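Nuclear transport factor 2 family protein (Rhodopseudomonas palustris, PDB 3DM8) is of unknown function but has the SnoaL-like, NTF2-type fold and is a putative isomerase. Local coordinates at residues V56-V59 against C60-I63; T125-L128 against V129-L133; D42-P45 against F46-A49. One frame throughout, in Å; residues are numbered along the deposited sequence. Where two conformers were deposited one is given.

Overall arrangement
The three contacts lie within an NTF2-like fold, a curved mixed sheet flanked by helices. Interaction 3, residues 42-49, a loop with a turn at 44-47 that runs into strand 48-51, comes first along the chain and lies between the other two. Its centre is about 11 Å from that of interaction 1 on helix 53-66, where Ile63 CG1 packs 3.6 Å from Phe46 CD2, and about 14 Å from that of interaction 2 on the C-terminal helix 125-133, where Leu128 CD2 lies 3.7 Å from Phe44 CE1. Interactions 1 and 2 do not touch, their nearest atoms being about 9 Å apart. The bound dodecyl nona ethylene glycol ether lies about 11 Å from the side chain of Val56.

Interaction 1 of 3, residues V56-V59 against C60-I63; sequences VLEV and CRQI
Within helix 53-66 of the NTF2-like fold, Glu58 and Arg61 form an intrahelical i to i+3 salt bridge on the outer side, while Val59 and Ile63 make an apolar i to i+4 pair. The helix follows strand 48-51, and its inner side packs on strand 33-38 and helix 23-28: Val56 and Val59 lean on Trp35, and Cys60 on Leu25. Four backbone i+4 hydrogen bonds run through the contact, from Cys60 N to Val56 O through to Ile63 N to Val59 O.

Arg61 grips the carboxylate side-on with two nitrogens. Its NE donates to Glu58 OE1 at 2.8 Å and its NH2 to Glu58 OE2, also at 2.8 Å, the first bond being nearly straight at 169°. Both oxygens lie at the edge of the guanidinium, close to its plane, yet the two flat groups are turned 40° apart, and NE meets OE1 from above the carboxylate plane. The Glu58 chain starts anti to its own nitrogen (chi1 174°) and bends at chi2, which brings the carboxylate alongside the arginine. Asp65 takes NH1 in a second salt bridge, so acids three residues before and four residues after Arg61, about two turns apart, share its guanidinium and probably hold its rotation.

Gln62 crosses the same glutamate, its CG 3.7 Å from Glu58 OE2, and its side chain reaches Phe46. On the apolar side, Ile63 lies alongside Val59 and points the same way, with Ile63 CD1 3.7 Å from Val59 CG1.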
loop_
_atom_site.group_PDB
_atom_site.type_symbol
_atom_site.label_atom_id
_atom_site.label_comp_id
_atom_site.label_asym_id
_atom_site.label_seq_id
_atom_site.Cartn_x
_atom_site.Cartn_y
_atom_site.Cartn_z
ATOM N N VAL A 56 -5.606 -0.508 -19.848
ATOM C CA VAL A 56 -4.845 0.326 -18.910
ATOM C C VAL A 56 -4.749 1.768 -19.413
ATOM O O VAL A 56 -4.868 2.695 -18.626
ATOM C CB VAL A 56 -3.456 -0.279 -18.582
ATOM C CG1 VAL A 56 -2.498 0.786 -17.918
ATOM C CG2 VAL A 56 -3.611 -1.641 -17.761
ATOM N N LEU A 57 -4.600 1.970 -20.714
ATOM C CA LEU A 57 -4.591 3.326 -21.264
ATOM C C LEU A 57 -5.957 3.995 -21.035
ATOM O O LEU A 57 -6.051 5.175 -20.756
ATOM C CB LEU A 57 -4.192 3.361 -22.729
ATOM C CG LEU A 57 -2.724 3.058 -23.015
ATOM C CD1 LEU A 57 -2.393 2.942 -24.492
ATOM C CD2 LEU A 57 -1.824 4.121 -22.340
ATOM N N GLU A 58 -7.025 3.224 -21.087
ATOM C CA GLU A 58 -8.348 3.770 -20.805
ATOM C C GLU A 58 -8.461 4.214 -19.340
ATOM O O GLU A 58 -8.964 5.302 -19.058
ATOM C CB GLU A 58 -9.446 2.796 -21.212
ATOM C CG GLU A 58 -10.836 3.212 -20.833
ATOM C CD GLU A 58 -11.335 4.522 -21.475
ATOM O OE1 GLU A 58 -10.733 5.013 -22.479
ATOM O OE2 GLU A 58 -12.401 4.993 -20.968
ATOM N N VAL A 59 -7.996 3.381 -18.401
ATOM C CA VAL A 59 -7.899 3.811 -16.992
ATOM C C VAL A 59 -7.168 5.153 -16.882
ATOM O O VAL A 59 -7.589 6.058 -16.190
ATOM C CB VAL A 59 -7.237 2.735 -16.115
ATOM C CG1 VAL A 59 -6.730 3.263 -14.741
ATOM C CG2 VAL A 59 -8.176 1.537 -15.957
ATOM N N CYS A 60 -6.014 5.248 -17.552
ATOM C CA CYS A 60 -5.177 6.410 -17.400
ATOM C C CYS A 60 -5.823 7.639 -18.030
ATOM O O CYS A 60 -5.635 8.754 -17.540
ATOM C CB CYS A 60 -3.763 6.182 -17.949
ATOM S SG CYS A 60 -2.835 4.986 -16.941
ATOM N N ARG A 61 -6.631 7.407 -19.060
ATOM C CA ARG A 61 -7.375 8.497 -19.746
ATOM C C ARG A 61 -8.446 9.059 -18.797
ATOM O O ARG A 61 -8.614 10.254 -18.651
ATOM C CB ARG A 61 -8.036 8.024 -21.043
ATOM C CG ARG A 61 -8.814 9.095 -21.785
ATOM C CD ARG A 61 -9.777 8.501 -22.862
ATOM N NE ARG A 61 -10.893 7.804 -22.245
ATOM C CZ ARG A 61 -11.833 8.417 -21.538
ATOM N NH1 ARG A 61 -11.771 9.717 -21.400
ATOM N NH2 ARG A 61 -12.829 7.742 -20.971
ATOM N N GLN A 62 -9.152 8.150 -18.162
ATOM C CA GLN A 62 -10.172 8.525 -17.187
ATOM C C GLN A 62 -9.584 9.271 -15.988
ATOM O O GLN A 62 -10.139 10.254 -15.503
ATOM C CB GLN A 62 -10.893 7.291 -16.703
ATOM C CG GLN A 62 -11.709 6.624 -17.752
ATOM C CD GLN A 62 -12.271 5.304 -17.239
ATOM O OE1 GLN A 62 -11.545 4.364 -16.957
ATOM N NE2 GLN A 62 -13.572 5.247 -17.098
ATOM N N ILE A 63 -8.446 8.809 -15.508
ATOM C CA ILE A 63 -7.764 9.499 -14.399
ATOM C C ILE A 63 -7.324 10.899 -14.857
ATOM O O ILE A 63 -7.501 11.863 -14.137
ATOM C CB ILE A 63 -6.512 8.718 -13.855
ATOM C CG1 ILE A 63 -6.972 7.420 -13.214
ATOM C CG2 ILE A 63 -5.762 9.581 -12.856
ATOM C CD1 ILE A 63 -5.832 6.405 -12.915
#

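Interaction 2 of 3, residues T125-L128 against V129-L133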
loop_
_atom_site.group_PDB
_atom_site.type_symbol
_atom_site.label_atom_id
_atom_site.label_comp_id
_atom_site.label_asym_id
_atom_site.label_seq_id
_atom_site.Cartn_x
_atom_site.Cartn_y
_atom_site.Cartn_z
ATOM N N THR A 125 -7.947 4.422 0.773
ATOM C CA THR A 125 -9.188 4.590 0.048
ATOM C C THR A 125 -10.263 5.262 0.908
ATOM O O THR A 125 -11.065 6.000 0.392
ATOM C CB THR A 125 -9.709 3.266 -0.527
ATOM O OG1 THR A 125 -9.602 2.261 0.491
ATOM C CG2 THR A 125 -8.892 2.888 -1.814
ATOM N N PHE A 126 -10.255 5.031 2.214
ATOM C CA PHE A 126 -11.232 5.699 3.065
ATOM C C PHE A 126 -10.936 7.191 3.107
ATOM O O PHE A 126 -11.836 8.054 2.955
ATOM C CB PHE A 126 -11.298 5.061 4.473
ATOM C CG PHE A 126 -12.376 5.654 5.362
ATOM C CD1 PHE A 126 -13.658 5.163 5.311
ATOM C CD2 PHE A 126 -12.094 6.683 6.227
ATOM C CE1 PHE A 126 -14.646 5.709 6.093
ATOM C CE2 PHE A 126 -13.064 7.236 7.031
ATOM C CZ PHE A 126 -14.339 6.750 6.974
ATOM N N ASP A 127 -9.681 7.519 3.291
ATOM C CA ASP A 127 -9.274 8.923 3.361
ATOM C C ASP A 127 -9.594 9.593 2.040
ATOM O O ASP A 127 -10.115 10.726 1.998
ATOM C CB ASP A 127 -7.797 9.061 3.677
ATOM C CG ASP A 127 -7.414 10.464 3.988
ATOM O OD1 ASP A 127 -6.446 10.939 3.400
ATOM O OD2 ASP A 127 -8.071 11.089 4.827
ATOM N N LEU A 128 -9.393 8.849 0.953
ATOM C CA LEU A 128 -9.657 9.397 -0.405
ATOM C C LEU A 128 -11.141 9.709 -0.535
ATOM O O LEU A 128 -11.542 10.802 -0.966
ATOM C CB LEU A 128 -9.233 8.429 -1.537
ATOM C CG LEU A 128 -9.637 8.679 -2.985
ATOM C CD1 LEU A 128 -9.269 10.081 -3.516
ATOM C CD2 LEU A 128 -9.099 7.573 -3.975
ATOM N N VAL A 129 -11.975 8.754 -0.146
ATOM C CA VAL A 129 -13.446 8.890 -0.322
ATOM C C VAL A 129 -13.921 10.041 0.545
ATOM O O VAL A 129 -14.756 10.841 0.134
ATOM C CB VAL A 129 -14.268 7.580 -0.004
ATOM C CG1 VAL A 129 -15.759 7.920 0.229
ATOM C CG2 VAL A 129 -14.112 6.524 -1.110
ATOM N N GLU A 130 -13.398 10.119 1.764
ATOM C CA GLU A 130 -13.805 11.190 2.666
ATOM C C GLU A 130 -13.495 12.556 2.109
ATOM O O GLU A 130 -14.320 13.511 2.175
ATOM C CB GLU A 130 -13.171 11.059 4.037
ATOM C CG GLU A 130 -13.802 9.944 4.844
ATOM C CD GLU A 130 -14.102 10.325 6.287
ATOM O OE1 GLU A 130 -13.276 11.037 6.918
ATOM O OE2 GLU A 130 -15.161 9.873 6.801
ATOM N N GLN A 131 -12.293 12.669 1.566
ATOM C CA GLN A 131 -11.853 13.953 0.996
ATOM C C GLN A 131 -12.676 14.329 -0.216
ATOM O O GLN A 131 -13.039 15.510 -0.400
ATOM C CB GLN A 131 -10.386 13.900 0.593
ATOM C CG GLN A 131 -9.404 13.918 1.705
ATOM C CD GLN A 131 -8.000 13.848 1.133
ATOM O OE1 GLN A 131 -7.459 14.852 0.642
ATOM N NE2 GLN A 131 -7.412 12.658 1.162
ATOM N N ALA A 132 -13.016 13.330 -1.024
ATOM C CA ALA A 132 -13.785 13.575 -2.263
ATOM C C ALA A 132 -15.232 14.012 -1.952
ATOM O O ALA A 132 -15.811 14.869 -2.657
ATOM C CB ALA A 132 -13.768 12.328 -3.186
ATOM N N LEU A 133 -15.810 13.457 -0.882
ATOM C CA LEU A 133 -17.239 13.688 -0.544
ATOM C C LEU A 133 -17.327 14.945 0.298
ATOM O O LEU A 133 -18.329 15.686 0.273
ATOM C CB LEU A 133 -17.851 12.554 0.288
ATOM C CG LEU A 133 -18.130 11.156 -0.281
ATOM C CD1 LEU A 133 -18.587 10.196 0.830
ATOM C CD2 LEU A 133 -19.120 11.178 -1.393
#
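Phe126 and Glu130 meet one helical turn apart on the C-terminal helix 125-133, which continues from the last strand of the NTF2-like sheet and lies at the subunit interface. The glutamate comes in over one face of the ring: its CG sits 4.0 Å from the ring centroid in a CH-pi contact, and its carboxylate goes on past the CE2-CZ side of the ring, with OE2 3.2 Å from Phe126 CZ. Ring and carboxylate planes are 30° apart. Phe126 has CG anti to the backbone nitrogen (chi1 -176°), which sends the ring along the helix surface beneath Glu130 CG, while the bend at chi2 of Glu130 carries the carboxylate out beyond the ring.

The tightly packed side is mostly apolar. Leu128 is buried against Ile101 and Val103 of strand 100-112 and against Phe44, while Thr125 and Val129 rest on Pro40. Thr125 also packs on its counterpart in the second subunit, and its OG1 is hydrogen-bonded to Asp124 OD1 of that subunit; Val129 touches Phe126 of the second subunit.

Looser are the partly exposed carboxylates of Asp127 and Glu130. Gln131, the polar link to strand 100-112, passes slantwise across Asp127, amide and carboxylate planes 36° apart, with Gln131 NE2 3.0 Å from Asp127 OD1. The same NE2 makes a weak bond of 3.4 Å to Asp127 O, while its stronger partner is Ser102 O on the sheet. The backbone bond from Gln131 N to Asp127 O, at 3.0 Å, is firmer.

The amide of Gln131 thus ties the helix to the sheet, and the Asp127 and Glu130 carboxylates, 5.6 Å apart between OD2 and OE1, probably make the outer side acidic.

Interaction 3 of 3, residues D42-P45 against F46-A49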
loop_
_atom_site.group_PDB
_atom_site.type_symbol
_atom_site.label_atom_id
_atom_site.label_comp_id
_atom_site.label_asym_id
_atom_site.label_seq_id
_atom_site.Cartn_x
_atom_site.Cartn_y
_atom_site.Cartn_z
ATOM N N ASP A 42 -17.356 1.939 -7.474
ATOM C CA ASP A 42 -18.653 2.638 -7.535
ATOM C C ASP A 42 -18.443 4.133 -7.562
ATOM O O ASP A 42 -19.214 4.878 -8.181
ATOM C CB ASP A 42 -19.566 2.291 -6.355
ATOM C CG ASP A 42 -20.045 0.874 -6.391
ATOM O OD1 ASP A 42 -19.848 0.196 -7.425
ATOM O OD2 ASP A 42 -20.609 0.447 -5.371
ATOM N N MET A 43 -17.415 4.570 -6.877
ATOM C CA MET A 43 -17.042 5.968 -6.881
ATOM C C MET A 43 -16.057 6.300 -7.986
ATOM O O MET A 43 -16.167 7.337 -8.637
ATOM C CB MET A 43 -16.408 6.386 -5.582
ATOM C CG MET A 43 -16.367 7.876 -5.538
ATOM S SD MET A 43 -16.148 8.491 -3.908
ATOM C CE MET A 43 -15.588 10.171 -4.219
ATOM N N PHE A 44 -15.078 5.413 -8.158
ATOM C CA PHE A 44 -13.987 5.612 -9.140
ATOM C C PHE A 44 -13.946 4.468 -10.158
ATOM O O PHE A 44 -13.285 3.455 -9.936
ATOM C CB PHE A 44 -12.644 5.732 -8.438
ATOM C CG PHE A 44 -12.629 6.714 -7.311
ATOM C CD1 PHE A 44 -12.673 6.277 -5.996
ATOM C CD2 PHE A 44 -12.549 8.054 -7.555
ATOM C CE1 PHE A 44 -12.645 7.199 -4.945
ATOM C CE2 PHE A 44 -12.547 8.978 -6.507
ATOM C CZ PHE A 44 -12.582 8.554 -5.223
ATOM N N PRO A 45 -14.653 4.621 -11.299
ATOM C CA PRO A 45 -14.846 3.468 -12.159
ATOM C C PRO A 45 -13.554 2.982 -12.805
ATOM O O PRO A 45 -13.480 1.855 -13.320
ATOM C CB PRO A 45 -15.794 3.981 -13.250
ATOM C CG PRO A 45 -16.320 5.240 -12.778
ATOM C CD PRO A 45 -15.503 5.760 -11.672
ATOM N N PHE A 46 -12.560 3.846 -12.728
ATOM C CA PHE A 46 -11.248 3.554 -13.278
ATOM C C PHE A 46 -10.374 2.671 -12.378
ATOM O O PHE A 46 -9.301 2.199 -12.795
ATOM C CB PHE A 46 -10.540 4.830 -13.699
ATOM C CG PHE A 46 -10.508 5.886 -12.659
ATOM C CD1 PHE A 46 -11.323 7.004 -12.767
ATOM C CD2 PHE A 46 -9.684 5.781 -11.580
ATOM C CE1 PHE A 46 -11.310 7.981 -11.801
ATOM C CE2 PHE A 46 -9.634 6.797 -10.630
ATOM C CZ PHE A 46 -10.468 7.889 -10.757
ATOM N N PHE A 47 -10.887 2.365 -11.191
ATOM C CA PHE A 47 -10.233 1.381 -10.313
ATOM C C PHE A 47 -10.533 -0.054 -10.753
ATOM O O PHE A 47 -11.364 -0.331 -11.649
ATOM C CB PHE A 47 -10.562 1.618 -8.841
ATOM C CG PHE A 47 -9.888 2.857 -8.240
ATOM C CD1 PHE A 47 -8.806 3.446 -8.840
ATOM C CD2 PHE A 47 -10.371 3.407 -7.068
ATOM C CE1 PHE A 47 -8.222 4.580 -8.284
ATOM C CE2 PHE A 47 -9.769 4.527 -6.503
ATOM C CZ PHE A 47 -8.692 5.083 -7.104
ATOM N N GLY A 48 -9.848 -0.966 -10.070
ATOM C CA GLY A 48 -9.957 -2.354 -10.283
ATOM C C GLY A 48 -8.913 -2.988 -11.153
ATOM O O GLY A 48 -7.925 -2.369 -11.549
ATOM N N ALA A 49 -9.157 -4.244 -11.464
ATOM C CA ALA A 49 -8.194 -5.001 -12.284
ATOM C C ALA A 49 -8.445 -4.766 -13.751
ATOM O O ALA A 49 -9.592 -4.637 -14.199
ATOM C CB ALA A 49 -8.317 -6.525 -11.963
#
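Phe44, Phe46 and Phe47 form an aromatic cluster on a type I beta turn, Phe44 to Phe47, which leads into strand 48-51 of the NTF2-like fold. The bump at the middle is CB of Phe44, which lies over one face of each of the other two rings. It sits 4.1 Å from the Phe46 centroid and 3.9 Å from that of Phe47, toward the rim in each case, so the two rings form a hollow around it. The Phe44 ring slants past both, its plane at 47° to Phe46 and 49° to Phe47. Its CD1 comes within 3.4 Å of Phe47 CE2, and its CD2 within 3.8 Å of Phe46 CZ. Phe46 CG stands between its own nitrogen and carbonyl carbon (chi1 51°), a crowded position that brings the ring back across Phe44.

The cluster bridges two helices: Phe46 fits against Gln62 and Ile63 of helix 53-66, and Phe44 and Phe47 against Leu128 of helix 125-133. Met43 CG lies over the centre of one face of the Phe44 ring. The turn is closed by Phe47 N, which donates to Phe44 O at 2.9 Å from above the carbonyl plane.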